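Local coordinates for protein beta-galactosidase (Geobacillus stearothermophilus, PDB 4OIF) that probably hydrolyses terminal non-reducing beta-D-galactose residues in beta-D-galactosides, working as a zinc-containing homotrimeric glycosidase of family GH42, at residues Arg106-Gln114 / Ile206-Glu214; Ala171-Tyr180 / Leu220-Gln231. One frame throughout, in Å; residues are numbered along the deposited sequence.

Contact 1: Arg106-Gln114 / Ile206-Glu214; sequences RVNAARVRQ and IESPSPIGE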
# COMPACT_ATOMS: atom_id res chain seq x y z
N ARG A 106 2.15 -12.08 -22.97
CA ARG A 106 2.72 -12.66 -21.76
C ARG A 106 1.71 -13.26 -20.78
O ARG A 106 0.56 -12.83 -20.68
CB ARG A 106 3.54 -11.62 -20.99
CG ARG A 106 4.84 -11.23 -21.64
CD ARG A 106 5.54 -10.13 -20.83
NE ARG A 106 6.93 -9.93 -21.25
CZ ARG A 106 7.73 -8.99 -20.76
NH1 ARG A 106 7.29 -8.15 -19.84
NH2 ARG A 106 8.99 -8.90 -21.19
N VAL A 107 2.17 -14.27 -20.06
CA VAL A 107 1.48 -14.75 -18.88
C VAL A 107 2.29 -14.27 -17.69
O VAL A 107 3.48 -14.60 -17.60
CB VAL A 107 1.36 -16.28 -18.89
CG1 VAL A 107 0.75 -16.77 -17.61
CG2 VAL A 107 0.54 -16.74 -20.09
N ASN A 108 1.68 -13.50 -16.78
CA ASN A 108 2.48 -12.95 -15.68
C ASN A 108 2.78 -14.02 -14.64
O ASN A 108 2.48 -15.20 -14.84
CB ASN A 108 1.81 -11.74 -15.03
CG ASN A 108 0.48 -12.06 -14.38
OD1 ASN A 108 0.10 -13.21 -14.20
ND2 ASN A 108 -0.25 -11.01 -14.03
N ALA A 109 3.38 -13.60 -13.53
CA ALA A 109 3.80 -14.54 -12.49
C ALA A 109 2.59 -15.24 -11.86
O ALA A 109 2.66 -16.42 -11.53
CB ALA A 109 4.62 -13.84 -11.43
N ALA A 110 1.49 -14.49 -11.72
CA ALA A 110 0.25 -15.03 -11.15
C ALA A 110 -0.52 -15.88 -12.15
O ALA A 110 -1.66 -16.24 -11.90
CB ALA A 110 -0.63 -13.91 -10.65
N ARG A 111 0.11 -16.17 -13.28
CA ARG A 111 -0.44 -16.99 -14.36
C ARG A 111 -1.64 -16.35 -15.10
O ARG A 111 -2.42 -17.04 -15.76
CB ARG A 111 -0.80 -18.38 -13.83
CG ARG A 111 0.35 -19.09 -13.08
CD ARG A 111 1.67 -19.00 -13.84
NE ARG A 111 2.57 -20.11 -13.55
CZ ARG A 111 3.72 -19.98 -12.88
NH1 ARG A 111 4.11 -18.79 -12.43
NH2 ARG A 111 4.47 -21.06 -12.66
N VAL A 112 -1.76 -15.03 -15.02
CA VAL A 112 -2.73 -14.31 -15.82
C VAL A 112 -2.19 -14.00 -17.22
O VAL A 112 -1.09 -13.45 -17.38
CB VAL A 112 -3.13 -12.98 -15.15
CG1 VAL A 112 -4.12 -12.23 -16.02
CG2 VAL A 112 -3.72 -13.25 -13.78
N ARG A 113 -2.95 -14.37 -18.25
CA ARG A 113 -2.63 -13.96 -19.61
C ARG A 113 -2.99 -12.49 -19.80
O ARG A 113 -4.09 -12.05 -19.47
CB ARG A 113 -3.37 -14.82 -20.63
CG ARG A 113 -3.07 -14.45 -22.07
CD ARG A 113 -1.69 -14.92 -22.50
NE ARG A 113 -1.65 -16.38 -22.68
CZ ARG A 113 -0.66 -17.04 -23.27
NH1 ARG A 113 0.40 -16.39 -23.76
NH2 ARG A 113 -0.72 -18.36 -23.39
N GLN A 114 -2.05 -11.73 -20.34
CA GLN A 114 -2.25 -10.31 -20.56
C GLN A 114 -3.01 -10.05 -21.86
O GLN A 114 -2.99 -10.87 -22.77
CB GLN A 114 -0.90 -9.60 -20.61
CG GLN A 114 -0.02 -9.90 -19.42
CD GLN A 114 -0.48 -9.22 -18.16
OE1 GLN A 114 -0.40 -8.00 -18.04
NE2 GLN A 114 -0.98 -10.01 -17.22
N ILE A 206 8.52 -29.11 -11.84
CA ILE A 206 9.14 -27.80 -11.66
C ILE A 206 8.48 -26.72 -12.52
O ILE A 206 8.44 -26.82 -13.73
CB ILE A 206 10.63 -27.86 -11.99
CG1 ILE A 206 11.32 -28.89 -11.08
CG2 ILE A 206 11.25 -26.47 -11.85
CD1 ILE A 206 12.73 -29.27 -11.49
N GLU A 207 7.94 -25.69 -11.88
CA GLU A 207 7.43 -24.54 -12.61
C GLU A 207 8.07 -23.27 -12.06
O GLU A 207 8.67 -23.28 -10.99
CB GLU A 207 5.89 -24.46 -12.54
CG GLU A 207 5.24 -25.05 -11.27
CD GLU A 207 3.77 -25.43 -11.46
OE1 GLU A 207 3.03 -25.50 -10.45
OE2 GLU A 207 3.35 -25.67 -12.61
N SER A 208 7.96 -22.19 -12.82
CA SER A 208 8.51 -20.90 -12.39
C SER A 208 7.88 -20.46 -11.08
O SER A 208 6.75 -20.86 -10.77
CB SER A 208 8.28 -19.85 -13.46
OG SER A 208 6.89 -19.64 -13.63
N PRO A 209 8.60 -19.65 -10.29
CA PRO A 209 8.07 -19.15 -9.03
C PRO A 209 6.82 -18.30 -9.23
O PRO A 209 6.65 -17.70 -10.30
CB PRO A 209 9.22 -18.31 -8.47
CG PRO A 209 10.02 -17.93 -9.67
CD PRO A 209 9.96 -19.14 -10.55
N SER A 210 5.96 -18.25 -8.23
CA SER A 210 4.69 -17.56 -8.36
C SER A 210 4.11 -17.13 -7.03
O SER A 210 4.20 -17.85 -6.04
CB SER A 210 3.68 -18.44 -9.08
OG SER A 210 2.44 -17.76 -9.16
N PRO A 211 3.51 -15.93 -7.01
CA PRO A 211 2.79 -15.42 -5.84
C PRO A 211 1.64 -16.36 -5.43
O PRO A 211 1.19 -16.31 -4.28
CB PRO A 211 2.25 -14.07 -6.32
CG PRO A 211 2.33 -14.13 -7.83
CD PRO A 211 3.56 -14.94 -8.10
N ILE A 212 1.17 -17.19 -6.35
CA ILE A 212 0.09 -18.13 -6.03
C ILE A 212 0.57 -19.57 -6.09
O ILE A 212 -0.25 -20.50 -6.09
CB ILE A 212 -1.14 -17.98 -6.96
CG1 ILE A 212 -0.76 -18.28 -8.41
CG2 ILE A 212 -1.77 -16.61 -6.81
CD1 ILE A 212 -1.96 -18.70 -9.29
N GLY A 213 1.88 -19.74 -6.14
CA GLY A 213 2.49 -21.06 -6.16
C GLY A 213 3.69 -21.17 -5.22
O GLY A 213 3.57 -21.17 -4.00
N GLU A 214 4.87 -21.27 -5.82
CA GLU A 214 6.10 -21.44 -5.06
C GLU A 214 6.94 -20.17 -5.13
O GLU A 214 7.36 -19.77 -6.20
CB GLU A 214 6.89 -22.62 -5.61
CG GLU A 214 8.13 -22.94 -4.80
CD GLU A 214 7.79 -23.24 -3.36
OE1 GLU A 214 7.84 -22.30 -2.52
OE2 GLU A 214 7.45 -24.41 -3.07

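Contact 2: Ala171-Tyr180 / Leu220-Gln231; sequences AFREWLKKKY and LNLDWKRFVTDQ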
# COMPACT_ATOMS: atom_id res chain seq x y z
N ALA A 171 10.54 -24.23 -21.69
CA ALA A 171 11.88 -23.71 -21.96
C ALA A 171 12.75 -23.62 -20.68
O ALA A 171 13.96 -23.87 -20.72
CB ALA A 171 11.80 -22.35 -22.66
N PHE A 172 12.12 -23.24 -19.57
CA PHE A 172 12.77 -23.19 -18.26
C PHE A 172 13.19 -24.58 -17.82
O PHE A 172 14.29 -24.78 -17.31
CB PHE A 172 11.84 -22.55 -17.22
CG PHE A 172 12.45 -22.41 -15.85
CD1 PHE A 172 13.71 -21.84 -15.69
CD2 PHE A 172 11.74 -22.81 -14.72
CE1 PHE A 172 14.27 -21.69 -14.42
CE2 PHE A 172 12.28 -22.67 -13.45
CZ PHE A 172 13.56 -22.11 -13.30
N ARG A 173 12.31 -25.56 -18.02
CA ARG A 173 12.65 -26.95 -17.73
C ARG A 173 13.84 -27.44 -18.55
O ARG A 173 14.75 -28.08 -18.00
CB ARG A 173 11.46 -27.85 -17.96
CG ARG A 173 10.53 -27.90 -16.78
CD ARG A 173 9.33 -28.77 -17.04
NE ARG A 173 8.21 -28.29 -16.25
CZ ARG A 173 7.13 -27.72 -16.76
NH1 ARG A 173 7.00 -27.62 -18.08
NH2 ARG A 173 6.17 -27.28 -15.96
N GLU A 174 13.86 -27.13 -19.84
CA GLU A 174 14.99 -27.55 -20.68
C GLU A 174 16.28 -26.85 -20.26
O GLU A 174 17.36 -27.46 -20.24
CB GLU A 174 14.69 -27.28 -22.16
CG GLU A 174 13.62 -28.21 -22.73
CD GLU A 174 13.99 -29.68 -22.55
OE1 GLU A 174 15.14 -30.04 -22.89
OE2 GLU A 174 13.14 -30.46 -22.04
N TRP A 175 16.14 -25.59 -19.88
CA TRP A 175 17.25 -24.80 -19.36
C TRP A 175 17.83 -25.45 -18.10
O TRP A 175 19.05 -25.55 -17.94
CB TRP A 175 16.78 -23.38 -19.07
CG TRP A 175 17.85 -22.41 -18.65
CD1 TRP A 175 18.59 -21.59 -19.47
CD2 TRP A 175 18.28 -22.13 -17.30
NE1 TRP A 175 19.44 -20.82 -18.71
CE2 TRP A 175 19.28 -21.13 -17.39
CE3 TRP A 175 17.93 -22.62 -16.04
CZ2 TRP A 175 19.93 -20.63 -16.26
CZ3 TRP A 175 18.57 -22.11 -14.92
CH2 TRP A 175 19.56 -21.13 -15.04
N LEU A 176 16.95 -25.91 -17.23
CA LEU A 176 17.37 -26.50 -15.97
C LEU A 176 18.02 -27.86 -16.21
O LEU A 176 18.99 -28.22 -15.53
CB LEU A 176 16.18 -26.62 -15.00
CG LEU A 176 15.75 -25.34 -14.26
CD1 LEU A 176 14.45 -25.59 -13.51
CD2 LEU A 176 16.82 -24.83 -13.29
N LYS A 177 17.50 -28.61 -17.17
CA LYS A 177 18.10 -29.89 -17.51
C LYS A 177 19.53 -29.68 -18.03
O LYS A 177 20.44 -30.40 -17.63
CB LYS A 177 17.26 -30.65 -18.54
CG LYS A 177 15.95 -31.15 -17.99
CD LYS A 177 15.17 -31.81 -19.08
CE LYS A 177 13.82 -32.27 -18.61
NZ LYS A 177 12.98 -32.68 -19.77
N LYS A 178 19.71 -28.69 -18.91
CA LYS A 178 21.06 -28.36 -19.37
C LYS A 178 21.95 -27.97 -18.19
O LYS A 178 23.03 -28.53 -18.02
CB LYS A 178 21.04 -27.24 -20.41
CG LYS A 178 20.27 -27.61 -21.68
CD LYS A 178 20.38 -26.52 -22.75
CE LYS A 178 19.56 -26.85 -24.01
NZ LYS A 178 18.11 -26.53 -23.88
N LYS A 179 21.51 -27.03 -17.36
CA LYS A 179 22.34 -26.53 -16.27
C LYS A 179 22.79 -27.62 -15.28
O LYS A 179 23.89 -27.57 -14.73
CB LYS A 179 21.62 -25.44 -15.48
CG LYS A 179 22.40 -24.97 -14.27
CD LYS A 179 21.87 -23.68 -13.66
CE LYS A 179 22.77 -23.23 -12.53
NZ LYS A 179 22.43 -21.87 -12.04
N TYR A 180 21.91 -28.58 -15.04
CA TYR A 180 22.17 -29.56 -14.00
C TYR A 180 22.43 -30.94 -14.59
O TYR A 180 22.39 -31.94 -13.88
CB TYR A 180 21.00 -29.58 -13.01
CG TYR A 180 20.90 -28.30 -12.22
CD1 TYR A 180 21.74 -28.07 -11.14
CD2 TYR A 180 19.96 -27.32 -12.54
CE1 TYR A 180 21.67 -26.91 -10.41
CE2 TYR A 180 19.88 -26.15 -11.80
CZ TYR A 180 20.74 -25.96 -10.74
OH TYR A 180 20.69 -24.81 -9.99
N LEU A 220 15.26 -21.69 -6.77
CA LEU A 220 14.30 -21.58 -7.86
C LEU A 220 14.17 -20.12 -8.28
O LEU A 220 14.19 -19.83 -9.47
CB LEU A 220 12.93 -22.15 -7.45
CG LEU A 220 11.74 -21.84 -8.37
CD1 LEU A 220 12.00 -22.27 -9.82
CD2 LEU A 220 10.46 -22.48 -7.85
N ASN A 221 14.04 -19.21 -7.33
CA ASN A 221 13.91 -17.79 -7.67
C ASN A 221 15.12 -17.28 -8.47
O ASN A 221 14.98 -16.61 -9.53
CB ASN A 221 13.71 -16.96 -6.40
CG ASN A 221 12.50 -17.41 -5.60
OD1 ASN A 221 11.52 -17.89 -6.16
ND2 ASN A 221 12.57 -17.25 -4.29
N LEU A 222 16.30 -17.62 -7.97
CA LEU A 222 17.57 -17.25 -8.57
C LEU A 222 17.71 -17.83 -9.98
O LEU A 222 17.91 -17.09 -10.95
CB LEU A 222 18.72 -17.71 -7.68
CG LEU A 222 20.15 -17.35 -8.05
CD1 LEU A 222 20.33 -15.84 -8.21
CD2 LEU A 222 21.10 -17.89 -6.98
N ASP A 223 17.59 -19.15 -10.09
CA ASP A 223 17.66 -19.79 -11.39
C ASP A 223 16.61 -19.25 -12.36
O ASP A 223 16.88 -19.15 -13.55
CB ASP A 223 17.52 -21.32 -11.27
CG ASP A 223 18.85 -22.01 -11.01
OD1 ASP A 223 19.89 -21.32 -11.09
OD2 ASP A 223 18.86 -23.23 -10.76
N TRP A 224 15.43 -18.88 -11.87
CA TRP A 224 14.43 -18.27 -12.74
C TRP A 224 14.92 -16.91 -13.25
O TRP A 224 14.81 -16.63 -14.43
CB TRP A 224 13.07 -18.11 -12.04
CG TRP A 224 12.06 -17.35 -12.89
CD1 TRP A 224 11.59 -16.08 -12.68
CD2 TRP A 224 11.42 -17.81 -14.09
NE1 TRP A 224 10.69 -15.73 -13.67
CE2 TRP A 224 10.57 -16.77 -14.54
CE3 TRP A 224 11.48 -19.00 -14.82
CZ2 TRP A 224 9.79 -16.89 -15.69
CZ3 TRP A 224 10.70 -19.11 -15.96
CH2 TRP A 224 9.87 -18.06 -16.39
N LYS A 225 15.49 -16.08 -12.40
CA LYS A 225 16.04 -14.82 -12.89
C LYS A 225 17.14 -15.06 -13.94
O LYS A 225 17.19 -14.38 -14.98
CB LYS A 225 16.56 -13.97 -11.73
CG LYS A 225 15.44 -13.45 -10.83
CD LYS A 225 15.96 -12.56 -9.71
CE LYS A 225 14.81 -11.95 -8.91
NZ LYS A 225 14.34 -12.81 -7.77
N ARG A 226 18.01 -16.04 -13.68
CA ARG A 226 19.06 -16.38 -14.63
C ARG A 226 18.46 -16.81 -15.97
O ARG A 226 18.93 -16.41 -17.03
CB ARG A 226 19.96 -17.49 -14.09
CG ARG A 226 20.86 -17.09 -12.94
CD ARG A 226 21.47 -18.32 -12.27
NE ARG A 226 22.54 -17.98 -11.35
CZ ARG A 226 22.75 -18.57 -10.18
NH1 ARG A 226 21.94 -19.54 -9.76
NH2 ARG A 226 23.77 -18.19 -9.41
N PHE A 227 17.42 -17.62 -15.92
CA PHE A 227 16.78 -18.07 -17.14
C PHE A 227 16.13 -16.92 -17.87
O PHE A 227 16.10 -16.90 -19.08
CB PHE A 227 15.73 -19.14 -16.87
CG PHE A 227 14.78 -19.35 -18.02
CD1 PHE A 227 15.15 -20.11 -19.11
CD2 PHE A 227 13.53 -18.77 -18.02
CE1 PHE A 227 14.29 -20.29 -20.18
CE2 PHE A 227 12.67 -18.94 -19.09
CZ PHE A 227 13.04 -19.71 -20.16
N VAL A 228 15.58 -15.97 -17.13
CA VAL A 228 14.96 -14.81 -17.75
C VAL A 228 16.01 -14.04 -18.54
O VAL A 228 15.79 -13.66 -19.71
CB VAL A 228 14.29 -13.91 -16.69
CG1 VAL A 228 13.93 -12.55 -17.28
CG2 VAL A 228 13.05 -14.61 -16.11
N THR A 229 17.17 -13.84 -17.91
CA THR A 229 18.29 -13.22 -18.62
C THR A 229 18.69 -14.01 -19.89
O THR A 229 18.74 -13.45 -20.99
CB THR A 229 19.52 -13.07 -17.72
OG1 THR A 229 19.28 -11.99 -16.80
CG2 THR A 229 20.76 -12.75 -18.54
N ASP A 230 18.94 -15.30 -19.72
CA ASP A 230 19.36 -16.14 -20.84
C ASP A 230 18.35 -16.16 -21.98
O ASP A 230 18.72 -16.07 -23.14
CB ASP A 230 19.62 -17.57 -20.37
CG ASP A 230 20.99 -17.73 -19.74
OD1 ASP A 230 21.80 -16.78 -19.82
OD2 ASP A 230 21.26 -18.81 -19.16
N GLN A 231 17.07 -16.27 -21.66
CA GLN A 231 16.06 -16.36 -22.67
C GLN A 231 15.88 -15.01 -23.38
O GLN A 231 15.63 -14.97 -24.61
CB GLN A 231 14.74 -16.85 -22.06
CG GLN A 231 13.68 -17.24 -23.08
CD GLN A 231 13.97 -18.49 -23.87
OE1 GLN A 231 15.11 -18.77 -24.24
NE2 GLN A 231 12.92 -19.26 -24.14

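Contact 1: Arg106-Gln114 / Ile206-Glu214
Two tight turns meet where Ala-109 faces Ser-210, their CA atoms 5.2 Å apart: a type I beta turn from Asn-108 to Arg-111 and another from Ser-210 to Gly-213. Ser-210 is also paired with Gly-213 and Glu-214 in a classic beta bulge, and Asn-108 OD1 accepts from Val-112 N. The carbonyl of Ala-109 takes two donors, one from each loop. Ser-210 OG donates to Ala-109 O at 2.7 Å, coming from above the carbonyl plane. Arg-111 NH1 reaches the same oxygen from the opposite face, so two donors clamp it. Ser-210 OG lies anti to its own backbone N (chi1 178°), and there it also accepts from Ile-212 N at 3.1 Å, forming an ST turn. The Arg-111 chain bends at chi2 (-46°) and carries the guanidinium across to the other loop. Its NH2 donates to Ser-208 O at 3.0 Å, nearly straight and close to the guanidinium plane. A weak bond of 3.5 Å runs from Arg-111 NH1 to Pro-209 O. A lysine in place of Arg-111 has no second NH2 arm, and would probably leave Ser-208 O without its mate and Ala-109 O with Ser-210 OG alone. Apolar contact adds to the join: Ala-109 CB touches Pro-211 CD at 3.7 Å, and Ala-110 CB lies near the same ring. Ile-212 sets its CD1 methyl against Ala-110 O. Ser-208 OG is hydrogen-bonded to His-164 and Gln-169, close to the zinc-binding cysteines. Other subunits of the trimer also reach this contact: Ile-212 packs on Gln-114 of a second subunit, and Val-112 on Ile-212 of a third subunit. The arrangement is a pairing of two beta turns, joining long loops of the Beta-galactosidase region beside the Cys4 zinc site and the subunit interface.

Contact 2: Ala171-Tyr180 / Leu220-Gln231
Phe-172 pushes its ring between residues of the other helix, as a knob among Leu-220, Asp-223, Trp-224 and Phe-227. The six-membered ring of Trp-224 meets it edge-to-face, with the planes at 89° and the centroids 5.0 Å apart. Trp-224 CE3 points at the centre of the Phe-172 ring. Leu-176 CD1 lies over the opposite face, toward its rim, and Leu-220 CD1 lies at the edge. Phe-172 CG is anti to the backbone N (chi1 -178°), which sends the ring across to this slot. The Phe-227 ring is oblique to it, but Phe-172 CA sits over one face of Phe-227 in a CH-pi contact. Phe-227 turns its edge toward the face of the five-membered ring of Trp-175, an edge-to-face pair. Phe-227 CB lies over the six-membered ring of the same indole, 4.1 Å from its centroid. The four rings form an aromatic cluster between helices 166-179 and 218-246, whose short segments cross at 105° with axes 10.5 Å apart. Both helices belong to the Beta-galactosidase region of the TIM-barrel clan, and Trp-224 stacks on His-164 near the zinc site. Polar bonds flank the cluster. Trp-175 NE1 donates in its ring plane to the anti lone pair of Asp-230 OD2 at 2.7 Å. Farther along, Asp-223 is gripped at both oxygens. Lys-179 NZ makes a salt bridge to Asp-223 OD1 at 2.8 Å, and Arg-226 NH1 reaches that oxygen from the opposite face. Tyr-180 OH donates to the syn lone pair of Asp-223 OD2, which Trp-191 NE1 also binds. Arg-226 also makes a salt bridge to Glu-420 and a hydrogen bond to the backbone carbonyl of Glu-508.

Contact 2 is the buried one, joining two helices through packed rings and a carboxylate held by several donors. Contact 1 is only partly buried and joins two loops, chiefly through an arginine and a serine that donate to backbone carbonyls, with small apolar side chains beside them. They share no segment, but their segments alternate along the chain and the two centres lie about 15 Å apart. They also touch: Ser-208 and Pro-209 pack on Trp-224, and Pro-209 on Asn-221. Both lie near the zinc site, with His-164 bonded to Ser-208 and stacked on Trp-224. Contact 1 reaches the other subunits of the trimer, whereas no other chain touches the segments of contact 2.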